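Local coordinates for putative hydroxymethylglutaryl-CoA synthase (Streptococcus mutans, PDB 3SQZ), which probably catalyses the condensation of acetyl-CoA with acetoacetyl-CoA to 3-hydroxy-3-methylglutaryl-CoA, using a thiolase-fold scaffold that here holds coenzyme A, at residues A[47-53]-A[73-79]; A[171-175]-A[187-191]; A[84-89]-A[110-116]; A[207-211]-A[249-254]. All blocks are in the same frame, centred on the assembly; numbering follows the deposited sequence. Where two conformers were deposited one is given.

Contact 1. Residues A[47-53]-A[73-79]; sequences SQYVLNM and LNALSIA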
loop_
_atom_site.group_PDB
_atom_site.type_symbol
_atom_site.label_atom_id
_atom_site.label_comp_id
_atom_site.label_asym_id
_atom_site.label_seq_id
_atom_site.Cartn_x
_atom_site.Cartn_y
_atom_site.Cartn_z
ATOM N N SER A 47 6.273 -5.248 8.707
ATOM C CA SER A 47 7.150 -5.292 9.861
ATOM C C SER A 47 7.055 -6.654 10.553
ATOM O O SER A 47 6.264 -7.525 10.157
ATOM C CB SER A 47 6.796 -4.165 10.822
ATOM O OG SER A 47 5.419 -4.213 11.121
ATOM N N GLN A 48 7.868 -6.840 11.586
ATOM C CA GLN A 48 8.023 -8.149 12.213
ATOM C C GLN A 48 7.189 -8.330 13.481
ATOM O O GLN A 48 7.308 -9.350 14.151
ATOM C CB GLN A 48 9.500 -8.406 12.526
ATOM C CG GLN A 48 10.429 -8.244 11.335
ATOM C CD GLN A 48 10.098 -9.165 10.176
ATOM O OE1 GLN A 48 10.052 -8.735 9.015
ATOM N NE2 GLN A 48 9.893 -10.433 10.473
ATOM N N TYR A 49 6.353 -7.345 13.793
ATOM C CA TYR A 49 5.544 -7.345 15.013
ATOM C C TYR A 49 4.076 -7.131 14.663
ATOM O O TYR A 49 3.749 -6.515 13.645
ATOM C CB TYR A 49 5.978 -6.219 15.952
ATOM C CG TYR A 49 7.408 -6.288 16.408
ATOM C CD1 TYR A 49 7.775 -7.029 17.528
ATOM C CD2 TYR A 49 8.395 -5.595 15.725
ATOM C CE1 TYR A 49 9.086 -7.073 17.953
ATOM C CE2 TYR A 49 9.712 -5.635 16.140
ATOM C CZ TYR A 49 10.054 -6.373 17.254
ATOM O OH TYR A 49 11.377 -6.395 17.655
ATOM N N VAL A 50 3.195 -7.607 15.537
ATOM C CA VAL A 50 1.766 -7.477 15.322
ATOM C C VAL A 50 1.071 -7.094 16.622
ATOM O O VAL A 50 1.447 -7.559 17.700
ATOM C CB VAL A 50 1.165 -8.789 14.731
ATOM C CG1 VAL A 50 1.416 -9.999 15.646
ATOM C CG2 VAL A 50 -0.312 -8.629 14.421
ATOM N N LEU A 51 0.077 -6.218 16.503
ATOM C CA LEU A 51 -0.823 -5.881 17.593
ATOM C C LEU A 51 -2.175 -6.504 17.271
ATOM O O LEU A 51 -2.807 -6.170 16.267
ATOM C CB LEU A 51 -0.957 -4.364 17.732
ATOM C CG LEU A 51 -1.968 -3.888 18.774
ATOM C CD1 LEU A 51 -1.558 -4.291 20.191
ATOM C CD2 LEU A 51 -2.131 -2.378 18.677
ATOM N N ASN A 52 -2.610 -7.427 18.118
ATOM C CA ASN A 52 -3.900 -8.063 17.914
ATOM C C ASN A 52 -5.012 -7.134 18.407
ATOM O O ASN A 52 -4.913 -6.553 19.490
ATOM C CB ASN A 52 -3.919 -9.444 18.575
ATOM C CG ASN A 52 -3.063 -10.453 17.815
ATOM O OD1 ASN A 52 -2.965 -10.400 16.586
ATOM N ND2 ASN A 52 -2.432 -11.367 18.540
ATOM N N MET A 53 -6.061 -6.978 17.605
ATOM C CA MET A 53 -7.105 -6.010 17.921
ATOM C C MET A 53 -7.822 -6.316 19.232
ATOM O O MET A 53 -8.232 -5.407 19.950
ATOM C CB MET A 53 -8.103 -5.886 16.777
ATOM C CG MET A 53 -7.491 -5.264 15.521
ATOM S SD MET A 53 -6.804 -3.606 15.767
ATOM C CE MET A 53 -8.244 -2.600 15.455
ATOM N N LEU A 73 -11.259 -5.604 11.169
ATOM C CA LEU A 73 -9.825 -5.767 11.400
ATOM C C LEU A 73 -9.564 -6.782 12.504
ATOM O O LEU A 73 -10.214 -6.756 13.551
ATOM C CB LEU A 73 -9.178 -4.437 11.795
ATOM C CG LEU A 73 -8.946 -3.421 10.677
ATOM C CD1 LEU A 73 -8.508 -2.082 11.256
ATOM C CD2 LEU A 73 -7.903 -3.942 9.700
ATOM N N ASN A 74 -8.588 -7.651 12.272
ATOM C CA ASN A 74 -8.166 -8.638 13.262
ATOM C C ASN A 74 -6.864 -8.259 13.961
ATOM O O ASN A 74 -6.695 -8.517 15.147
ATOM C CB ASN A 74 -7.990 -10.009 12.608
ATOM C CG ASN A 74 -9.269 -10.536 12.005
ATOM O OD1 ASN A 74 -9.247 -11.236 10.994
ATOM N ND2 ASN A 74 -10.393 -10.200 12.618
ATOM N N ALA A 75 -5.941 -7.665 13.214
ATOM C CA ALA A 75 -4.609 -7.386 13.722
ATOM C C ALA A 75 -3.953 -6.329 12.854
ATOM O O ALA A 75 -4.355 -6.120 11.709
ATOM C CB ALA A 75 -3.769 -8.663 13.736
ATOM N N LEU A 76 -2.929 -5.678 13.391
ATOM C CA LEU A 76 -2.216 -4.575 12.734
ATOM C C LEU A 76 -0.715 -4.823 12.801
ATOM O O LEU A 76 -0.232 -5.176 13.872
ATOM C CB LEU A 76 -2.469 -3.264 13.489
ATOM C CG LEU A 76 -3.893 -2.901 13.903
ATOM C CD1 LEU A 76 -3.881 -1.609 14.714
ATOM C CD2 LEU A 76 -4.785 -2.764 12.684
ATOM N N SER A 77 0.022 -4.555 11.728
ATOM C CA SER A 77 1.473 -4.590 11.801
ATOM C C SER A 77 2.008 -3.376 12.544
ATOM O O SER A 77 1.559 -2.250 12.319
ATOM C CB SER A 77 2.095 -4.615 10.411
ATOM O OG SER A 77 1.796 -5.839 9.764
ATOM N N ILE A 78 2.998 -3.615 13.399
ATOM C CA ILE A 78 3.652 -2.568 14.173
ATOM C C ILE A 78 5.124 -2.551 13.801
ATOM O O ILE A 78 5.780 -3.594 13.774
ATOM C CB ILE A 78 3.483 -2.813 15.691
ATOM C CG1 ILE A 78 2.006 -2.703 16.090
ATOM C CG2 ILE A 78 4.361 -1.861 16.504
ATOM C CD1 ILE A 78 1.360 -1.370 15.762
ATOM N N ALA A 79 5.638 -1.360 13.501
ATOM C CA ALA A 79 7.033 -1.189 13.105
ATOM C C ALA A 79 7.838 -0.534 14.221
ATOM O O ALA A 79 7.403 0.466 14.788
ATOM C CB ALA A 79 7.125 -0.337 11.853
#
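Leu51 and Leu76 form a hydrogen-bonded pair between antiparallel strands 49-52 and 75-78: Leu51 N gives to Leu76 O at 2.8 Å, and Leu76 N returns a bond to Leu51 O. Beyond it Met53 N, at the start of helix 53-60, donates to Asn74 O (3.0 Å), carrying the pairing past the strand end. At the other end Ile78 N reaches Tyr49 O, while the hydroxyl of Ser47 gives its proton to Ile78 O, with OG 2.7 Å away and well above the carbonyl plane rather than on a lone pair.

Apolar contacts fall on both faces. On the face of Leu51, Leu76 and Ile78, Leu51 CB lies 3.8 Å from Ile78 CG1, and Met53, bent at chi2 and chi3 (-59° and -88°), brings SD against the branched end of Leu76, a contact that may differ in the second conformer of that leucine. The face of Val50, Ala75 and Asn52 carries a smaller cluster, in which Val50 CG2 and Ala75 CB meet at 3.5 Å and the polar Asn52 OD1 also lies against that methyl.

The polar ends find partners beyond the two strands: Ser77 OG bonds to Ser46 and Arg373, and Tyr49 OH to Gln403 N. With strand 374-375 the pair makes a small three-stranded sheet, in which main-chain bonds set the register while Leu51 and Ile78 pack against helix 378-385.

Contact 2. Residues A[171-175]-A[187-191]; sequences ASDIA and QGAGS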
loop_
_atom_site.group_PDB
_atom_site.type_symbol
_atom_site.label_atom_id
_atom_site.label_comp_id
_atom_site.label_asym_id
_atom_site.label_seq_id
_atom_site.Cartn_x
_atom_site.Cartn_y
_atom_site.Cartn_z
ATOM N N ALA A 171 5.423 1.536 -2.813
ATOM C CA ALA A 171 4.356 2.193 -2.068
ATOM C C ALA A 171 4.523 1.755 -0.626
ATOM O O ALA A 171 4.129 0.637 -0.266
ATOM C CB ALA A 171 3.010 1.766 -2.597
ATOM N N SER A 172 5.130 2.619 0.186
ATOM C CA SER A 172 5.629 2.233 1.500
ATOM C C SER A 172 5.196 3.256 2.534
ATOM O O SER A 172 5.334 4.455 2.318
ATOM C CB SER A 172 7.149 2.161 1.465
ATOM O OG SER A 172 7.647 1.739 2.716
ATOM N N ASP A 173 4.678 2.785 3.665
ATOM C CA ASP A 173 4.114 3.695 4.657
ATOM C C ASP A 173 3.977 3.019 6.011
ATOM O O ASP A 173 3.855 1.786 6.114
ATOM C CB ASP A 173 2.733 4.199 4.214
ATOM C CG ASP A 173 2.800 5.474 3.379
ATOM O OD1 ASP A 173 2.268 5.472 2.248
ATOM O OD2 ASP A 173 3.342 6.484 3.877
ATOM N N ILE A 174 3.964 3.859 7.042
ATOM C CA ILE A 174 3.651 3.442 8.397
ATOM C C ILE A 174 2.526 4.345 8.876
ATOM O O ILE A 174 2.708 5.560 9.024
ATOM C CB ILE A 174 4.876 3.548 9.310
ATOM C CG1 ILE A 174 5.939 2.552 8.843
ATOM C CG2 ILE A 174 4.489 3.279 10.758
ATOM C CD1 ILE A 174 7.287 2.747 9.480
ATOM N N ALA A 175 1.354 3.746 9.081
ATOM C CA ALA A 175 0.178 4.484 9.507
ATOM C C ALA A 175 0.172 4.549 11.026
ATOM O O ALA A 175 0.011 3.538 11.708
ATOM C CB ALA A 175 -1.080 3.838 8.972
ATOM N N GLN A 187 -4.118 1.741 12.366
ATOM C CA GLN A 187 -2.677 1.824 12.164
ATOM C C GLN A 187 -2.189 0.636 11.329
ATOM O O GLN A 187 -2.981 -0.240 10.966
ATOM C CB GLN A 187 -1.982 1.935 13.525
ATOM C CG GLN A 187 -2.262 3.299 14.148
ATOM C CD GLN A 187 -1.704 3.519 15.540
ATOM O OE1 GLN A 187 -1.313 4.639 15.871
ATOM N NE2 GLN A 187 -1.703 2.484 16.376
ATOM N N GLY A 188 -0.900 0.614 10.989
ATOM C CA GLY A 188 -0.339 -0.471 10.208
ATOM C C GLY A 188 0.995 -0.083 9.607
ATOM O O GLY A 188 1.483 1.034 9.811
ATOM N N ALA A 189 1.602 -1.008 8.874
ATOM C CA ALA A 189 2.911 -0.759 8.279
ATOM C C ALA A 189 3.150 -1.747 7.156
ATOM O O ALA A 189 2.835 -2.930 7.295
ATOM C CB ALA A 189 4.004 -0.894 9.321
ATOM N N GLY A 190 3.720 -1.285 6.044
ATOM C CA GLY A 190 4.084 -2.199 4.984
ATOM C C GLY A 190 4.458 -1.481 3.713
ATOM O O GLY A 190 4.263 -0.268 3.578
ATOM N N SER A 191 5.002 -2.247 2.778
ATOM C CA SER A 191 5.381 -1.718 1.474
ATOM C C SER A 191 5.073 -2.723 0.387
ATOM O O SER A 191 5.383 -3.911 0.514
ATOM C CB SER A 191 6.875 -1.398 1.420
ATOM O OG SER A 191 7.258 -0.975 0.114
#
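Gln187 meets Ala175 where strands 171-175 and 188-191 come together at the end of their pairing. Its CB lies off the oxygen end of the Ala175 carbonyl, 3.1 Å from O, and CG follows at 3.3 Å from the same oxygen. CD is already drawing off, and the extended chain (chi2 176°) carries the amide beyond the strand: OE1 accepts from Tyr177 N and NE2 pairs with Tyr381 OH. Tyr177 is a residue of the coenzyme A site, so the glutamine holds the backbone of a residue that binds coenzyme A.

The two strands are antiparallel neighbours in the central mixed sheet of the thiolase fold. Asp173 and Gly190 form a hydrogen-bonded pair, each N to the other's O at 3.1 Å, and Ala175 with Gly188 form the next, with Ala175 N 2.8 Å from Gly188 O. Gly188 has backbone angles (phi 163°, psi 180°) at which a CB would be pressed against the preceding carbonyl oxygen.

Between these pairs the side chains of Ile174 and Ala189 touch, CG1 to CB at 4.0 Å. Farther along the same face Ser172 and Ser191 lie alongside each other, Ser172 CB 3.4 Å from Ser191 OG, but their hydroxyls turn to other partners, Val85 O and Ser92 OG. On the opposite face the carboxylate of Asp173 leads away from Gly190; OD2 gathers Ser114 OG, Thr112 OG1 and the backbone N of Glu113, the predicted proton donor/acceptor, and OD1 pairs with Thr313 OG1.

Contact 3. Residues A[84-89]-A[110-116]; sequences DVVTLA and LATESSV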
loop_
_atom_site.group_PDB
_atom_site.type_symbol
_atom_site.label_atom_id
_atom_site.label_comp_id
_atom_site.label_asym_id
_atom_site.label_seq_id
_atom_site.Cartn_x
_atom_site.Cartn_y
_atom_site.Cartn_z
ATOM N N ASP A 84 11.613 1.459 8.783
ATOM C CA ASP A 84 10.909 2.662 8.348
ATOM C C ASP A 84 10.495 2.566 6.886
ATOM O O ASP A 84 10.537 1.487 6.285
ATOM C CB ASP A 84 11.763 3.914 8.605
ATOM C CG ASP A 84 12.988 3.992 7.720
ATOM O OD1 ASP A 84 13.205 3.105 6.870
ATOM O OD2 ASP A 84 13.733 4.987 7.877
ATOM N N VAL A 85 10.088 3.695 6.306
ATOM C CA VAL A 85 9.649 3.699 4.918
ATOM C C VAL A 85 10.708 3.119 3.976
ATOM O O VAL A 85 10.393 2.387 3.036
ATOM C CB VAL A 85 9.246 5.143 4.470
ATOM C CG1 VAL A 85 10.419 6.133 4.594
ATOM C CG2 VAL A 85 8.686 5.139 3.052
ATOM N N VAL A 86 11.965 3.462 4.226
ATOM C CA VAL A 86 13.062 3.034 3.368
ATOM C C VAL A 86 13.323 1.542 3.477
ATOM O O VAL A 86 13.464 0.849 2.463
ATOM C CB VAL A 86 14.349 3.815 3.708
ATOM C CG1 VAL A 86 15.567 3.186 3.058
ATOM C CG2 VAL A 86 14.205 5.265 3.287
ATOM N N THR A 87 13.405 1.038 4.702
ATOM C CA THR A 87 13.729 -0.371 4.878
ATOM C C THR A 87 12.596 -1.274 4.410
ATOM O O THR A 87 12.845 -2.314 3.805
ATOM C CB THR A 87 14.131 -0.687 6.319
ATOM O OG1 THR A 87 13.062 -0.328 7.191
ATOM C CG2 THR A 87 15.365 0.108 6.702
ATOM N N LEU A 88 11.353 -0.880 4.679
ATOM C CA LEU A 88 10.219 -1.655 4.184
ATOM C C LEU A 88 10.197 -1.638 2.656
ATOM O O LEU A 88 9.962 -2.675 2.025
ATOM C CB LEU A 88 8.903 -1.136 4.764
ATOM C CG LEU A 88 8.722 -1.346 6.269
ATOM C CD1 LEU A 88 7.503 -0.585 6.749
ATOM C CD2 LEU A 88 8.627 -2.829 6.629
ATOM N N ALA A 89 10.448 -0.471 2.060
ATOM C CA ALA A 89 10.450 -0.353 0.603
ATOM C C ALA A 89 11.539 -1.244 -0.003
ATOM O O ALA A 89 11.286 -2.007 -0.944
ATOM C CB ALA A 89 10.635 1.091 0.179
ATOM N N LEU A 110 9.335 6.258 -5.193
ATOM C CA LEU A 110 8.785 5.951 -3.879
ATOM C C LEU A 110 7.550 6.800 -3.636
ATOM O O LEU A 110 7.651 8.027 -3.555
ATOM C CB LEU A 110 9.823 6.233 -2.794
ATOM C CG LEU A 110 9.302 6.124 -1.354
ATOM C CD1 LEU A 110 8.787 4.728 -1.021
ATOM C CD2 LEU A 110 10.381 6.562 -0.370
ATOM N N ALA A 111 6.397 6.146 -3.548
ATOM C CA ALA A 111 5.155 6.782 -3.125
ATOM C C ALA A 111 5.026 6.598 -1.618
ATOM O O ALA A 111 5.119 5.471 -1.123
ATOM C CB ALA A 111 3.978 6.143 -3.845
ATOM N N THR A 112 4.859 7.697 -0.887
ATOM C CA THR A 112 4.775 7.611 0.559
ATOM C C THR A 112 4.170 8.881 1.130
ATOM O O THR A 112 4.228 9.943 0.501
ATOM C CB THR A 112 6.176 7.368 1.202
ATOM O OG1 THR A 112 6.030 7.093 2.597
ATOM C CG2 THR A 112 7.091 8.589 1.033
ATOM N N GLU A 113 3.607 8.765 2.329
ATOM C CA GLU A 113 3.306 9.927 3.158
ATOM C C GLU A 113 4.000 9.799 4.512
ATOM O O GLU A 113 3.638 10.485 5.470
ATOM C CB GLU A 113 1.793 10.150 3.306
ATOM C CG GLU A 113 1.031 8.958 3.852
ATOM C CD GLU A 113 -0.419 9.276 4.159
ATOM O OE1 GLU A 113 -0.660 10.025 5.127
ATOM O OE2 GLU A 113 -1.317 8.768 3.434
ATOM N N SER A 114 5.027 8.948 4.559
ATOM C CA SER A 114 5.779 8.678 5.786
ATOM C C SER A 114 7.258 9.001 5.582
ATOM O O SER A 114 8.142 8.293 6.074
ATOM C CB SER A 114 5.637 7.195 6.169
ATOM O OG SER A 114 4.275 6.825 6.331
ATOM N N SER A 115 7.533 10.078 4.853
ATOM C CA SER A 115 8.908 10.413 4.494
ATOM C C SER A 115 9.796 10.680 5.698
ATOM O O SER A 115 9.325 11.100 6.763
ATOM C CB SER A 115 8.937 11.613 3.549
ATOM O OG SER A 115 8.419 12.777 4.166
ATOM N N VAL A 116 11.083 10.426 5.513
ATOM C CA VAL A 116 12.070 10.620 6.568
ATOM C C VAL A 116 13.044 11.765 6.264
ATOM O O VAL A 116 13.933 12.038 7.069
ATOM C CB VAL A 116 12.834 9.308 6.894
ATOM C CG1 VAL A 116 11.869 8.294 7.477
ATOM C CG2 VAL A 116 13.549 8.759 5.654
HETATM O O HOH W 1 9.027 6.016 7.739
#
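A single water bridges Val85 and Ser114, and it is the polar link in a contact otherwise made by aliphatic groups: it accepts from Val85 N at 2.9 Å and donates to Ser114 O at 3.0 Å. It thus satisfies an amide in the first turn of helix 85-94. Here, in the thiolase fold, that helix packs against the end of strand 105-111 of the central sheet and the loop that follows, which holds Glu113, predicted to be the proton donor/acceptor of the active site.

Val85 carries most of the contact. Its CG2, anti to the backbone N, reaches across Thr112 to lie 3.3 Å from OG1 and also touches the branched end of Leu110. CG1 turns the other way along the loop, to Ser114 O and to the CG1 of Val116 at 3.9 Å. One turn on, Ala89 CB leans on Leu110 CD1, while Val86 brushes Val116 from the side.

Side-chain to backbone bonds shape the chain on both sides. Asp84 and Thr87 form a capping box at the helix start: Thr87 N gives to Asp84 OD1, met nearly along its C-O axis, and Asp84 N to Thr87 OG1. The second carboxylate oxygen binds Tyr419 OH and forms a salt bridge with Arg417, so the cap is also tied to strand 416-421. In the loop, Thr112 makes an ST turn; its OG1 is also hydrogen-bonded to Ser172 O, and it accepts from Ser114 N at 2.9 Å, with an N-H...O angle of 159°.

Contact 4. Residues A[207-211]-A[249-254]; sequences DETLA and EYQKRF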
loop_
_atom_site.group_PDB
_atom_site.type_symbol
_atom_site.label_atom_id
_atom_site.label_comp_id
_atom_site.label_asym_id
_atom_site.label_seq_id
_atom_site.Cartn_x
_atom_site.Cartn_y
_atom_site.Cartn_z
ATOM N N ASP A 207 -4.975 2.361 -20.789
ATOM C CA ASP A 207 -4.812 3.810 -20.850
ATOM C C ASP A 207 -6.046 4.605 -20.466
ATOM O O ASP A 207 -5.990 5.829 -20.383
ATOM C CB ASP A 207 -4.346 4.240 -22.236
ATOM C CG ASP A 207 -2.910 3.867 -22.498
ATOM O OD1 ASP A 207 -2.063 4.069 -21.595
ATOM O OD2 ASP A 207 -2.630 3.361 -23.601
ATOM N N GLU A 208 -7.160 3.919 -20.242
ATOM C CA GLU A 208 -8.392 4.589 -19.861
ATOM C C GLU A 208 -8.378 4.842 -18.359
ATOM O O GLU A 208 -8.628 3.939 -17.559
ATOM C CB GLU A 208 -9.601 3.740 -20.261
ATOM C CG GLU A 208 -9.799 3.589 -21.775
ATOM C CD GLU A 208 -8.897 2.550 -22.428
ATOM O OE1 GLU A 208 -8.291 1.722 -21.716
ATOM O OE2 GLU A 208 -8.807 2.557 -23.674
ATOM N N THR A 209 -8.062 6.073 -17.976
ATOM C CA THR A 209 -7.959 6.445 -16.574
ATOM C C THR A 209 -8.752 7.721 -16.350
ATOM O O THR A 209 -8.929 8.503 -17.276
ATOM C CB THR A 209 -6.490 6.694 -16.165
ATOM O OG1 THR A 209 -5.954 7.774 -16.939
ATOM C CG2 THR A 209 -5.647 5.454 -16.401
ATOM N N LEU A 210 -9.218 7.933 -15.128
ATOM C CA LEU A 210 -9.876 9.179 -14.783
ATOM C C LEU A 210 -9.586 9.518 -13.333
ATOM O O LEU A 210 -9.835 8.695 -12.437
ATOM C CB LEU A 210 -11.386 9.067 -14.985
ATOM C CG LEU A 210 -12.154 10.362 -14.705
ATOM C CD1 LEU A 210 -11.818 11.435 -15.736
ATOM C CD2 LEU A 210 -13.647 10.087 -14.673
ATOM N N ALA A 211 -9.064 10.725 -13.108
ATOM C CA ALA A 211 -8.795 11.225 -11.774
ATOM C C ALA A 211 -9.683 12.416 -11.460
ATOM O O ALA A 211 -10.232 13.056 -12.359
ATOM C CB ALA A 211 -7.329 11.621 -11.629
ATOM N N GLU A 249 -18.460 9.160 -13.979
ATOM C CA GLU A 249 -17.847 9.831 -15.114
ATOM C C GLU A 249 -16.975 8.873 -15.928
ATOM O O GLU A 249 -16.911 8.976 -17.154
ATOM C CB GLU A 249 -17.058 11.056 -14.645
ATOM C CG GLU A 249 -16.423 11.882 -15.762
ATOM C CD GLU A 249 -17.430 12.581 -16.664
ATOM O OE1 GLU A 249 -18.625 12.674 -16.304
ATOM O OE2 GLU A 249 -17.010 13.045 -17.745
ATOM N N TYR A 250 -16.326 7.927 -15.249
ATOM C CA TYR A 250 -15.504 6.919 -15.913
ATOM C C TYR A 250 -16.347 6.086 -16.883
ATOM O O TYR A 250 -15.981 5.879 -18.042
ATOM C CB TYR A 250 -14.832 6.001 -14.878
ATOM C CG TYR A 250 -13.795 5.087 -15.483
ATOM C CD1 TYR A 250 -12.454 5.451 -15.498
ATOM C CD2 TYR A 250 -14.153 3.864 -16.043
ATOM C CE1 TYR A 250 -11.497 4.631 -16.067
ATOM C CE2 TYR A 250 -13.203 3.038 -16.615
ATOM C CZ TYR A 250 -11.878 3.429 -16.628
ATOM O OH TYR A 250 -10.927 2.619 -17.193
ATOM N N GLN A 251 -17.479 5.596 -16.396
ATOM C CA GLN A 251 -18.388 4.818 -17.224
ATOM C C GLN A 251 -18.806 5.585 -18.467
ATOM O O GLN A 251 -18.878 5.013 -19.556
ATOM C CB GLN A 251 -19.621 4.415 -16.423
ATOM C CG GLN A 251 -19.325 3.377 -15.374
ATOM C CD GLN A 251 -20.483 3.164 -14.437
ATOM O OE1 GLN A 251 -20.636 3.879 -13.445
ATOM N NE2 GLN A 251 -21.312 2.178 -14.747
ATOM N N LYS A 252 -19.093 6.874 -18.303
ATOM C CA LYS A 252 -19.518 7.709 -19.422
ATOM C C LYS A 252 -18.416 7.896 -20.453
ATOM O O LYS A 252 -18.656 7.781 -21.650
ATOM C CB LYS A 252 -19.982 9.083 -18.934
ATOM C CG LYS A 252 -21.222 9.057 -18.063
ATOM C CD LYS A 252 -21.615 10.466 -17.646
ATOM C CE LYS A 252 -22.803 10.453 -16.697
ATOM N NZ LYS A 252 -23.979 9.760 -17.297
ATOM N N ARG A 253 -17.212 8.209 -19.993
ATOM C CA ARG A 253 -16.122 8.494 -20.915
ATOM C C ARG A 253 -15.658 7.257 -21.664
ATOM O O ARG A 253 -15.242 7.350 -22.819
ATOM C CB ARG A 253 -14.944 9.127 -20.182
ATOM C CG ARG A 253 -15.259 10.499 -19.651
ATOM C CD ARG A 253 -14.010 11.214 -19.190
ATOM N NE ARG A 253 -14.352 12.484 -18.567
ATOM C CZ ARG A 253 -13.475 13.436 -18.276
ATOM N NH1 ARG A 253 -12.191 13.268 -18.566
ATOM N NH2 ARG A 253 -13.887 14.552 -17.699
ATOM N N PHE A 254 -15.732 6.099 -21.013
ATOM C CA PHE A 254 -15.073 4.907 -21.541
ATOM C C PHE A 254 -15.998 3.766 -21.936
ATOM O O PHE A 254 -15.535 2.710 -22.369
ATOM C CB PHE A 254 -13.993 4.430 -20.572
ATOM C CG PHE A 254 -12.943 5.463 -20.311
ATOM C CD1 PHE A 254 -12.213 5.989 -21.364
ATOM C CD2 PHE A 254 -12.695 5.924 -19.028
ATOM C CE1 PHE A 254 -11.245 6.950 -21.146
ATOM C CE2 PHE A 254 -11.728 6.892 -18.803
ATOM C CZ PHE A 254 -10.998 7.401 -19.862
#
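Leu210 inserts between Glu249, Tyr250 and Arg253 on the last turns of helix 232-254 and has the largest buried area of the contact. With CG anti to the backbone N (chi1 -177°), its two methyls divide the helix surface between them. CD2 lies against the aliphatic part of Glu249, 3.5 Å from CG, and equally near the backbone N of Tyr250. CD1 sits over one face of the Arg253 guanidinium, offset toward its rim and 3.4 Å from NH1. That flat group is held in place from its edge, where Arg253 NE forms an in-plane salt bridge to the anti lone pair of Glu249 OE2 at 2.8 Å, one helical turn back.

Glu208 is the second largest contributor, and its side chain works through its carbons. CB stands over the centre of the Phe254 ring in a CH-pi contact, 3.6 Å from the centroid and 10° off the normal, and Glu208 CG comes to 3.4 Å from Phe254 CD1. A bend at chi2 then carries the carboxylate away from the helix.

Tyr250 supplies the hydrogen bond of the contact. Its OH donates to Glu208 O at 2.7 Å, from above the carbonyl plane, although the oxygen lies in the plane of the phenol ring. Phe254 turns its CD2 edge to one face of that ring, CD2 standing over the centre, and Leu210 CB meets the ring at its CD1 edge.

The last turns of helix 232-254 thus pack against residues 208-210 of strand 203-213, an inner strand of the large sheet; its neighbour 346-354 bonds to Leu210 through Ile349 and sets Ile349 and Thr351 against Tyr250.

Overall arrangement
Contacts 1, 3 and 2 follow one another along the chain, and contact 4 comes last. The first three form a continuous cluster: contacts 2 and 3 have centres about 8 Å apart and share the central mixed sheet, in which strands 105-111 and 166-175 are neighbours. Contact 1, in a separate three-stranded sheet, packs against contact 2, its centre about 11 Å from that of contact 2. Together contacts 2 and 3 place the Glu113 loop against strand 166-175 beside the predicted active site, with Asp173 OD2 and Ser114 OG 2.6 Å apart. Contact 4, about 37 Å from contact 1 centre to centre, is peripheral packing on the large sheet it shares with contacts 2 and 3.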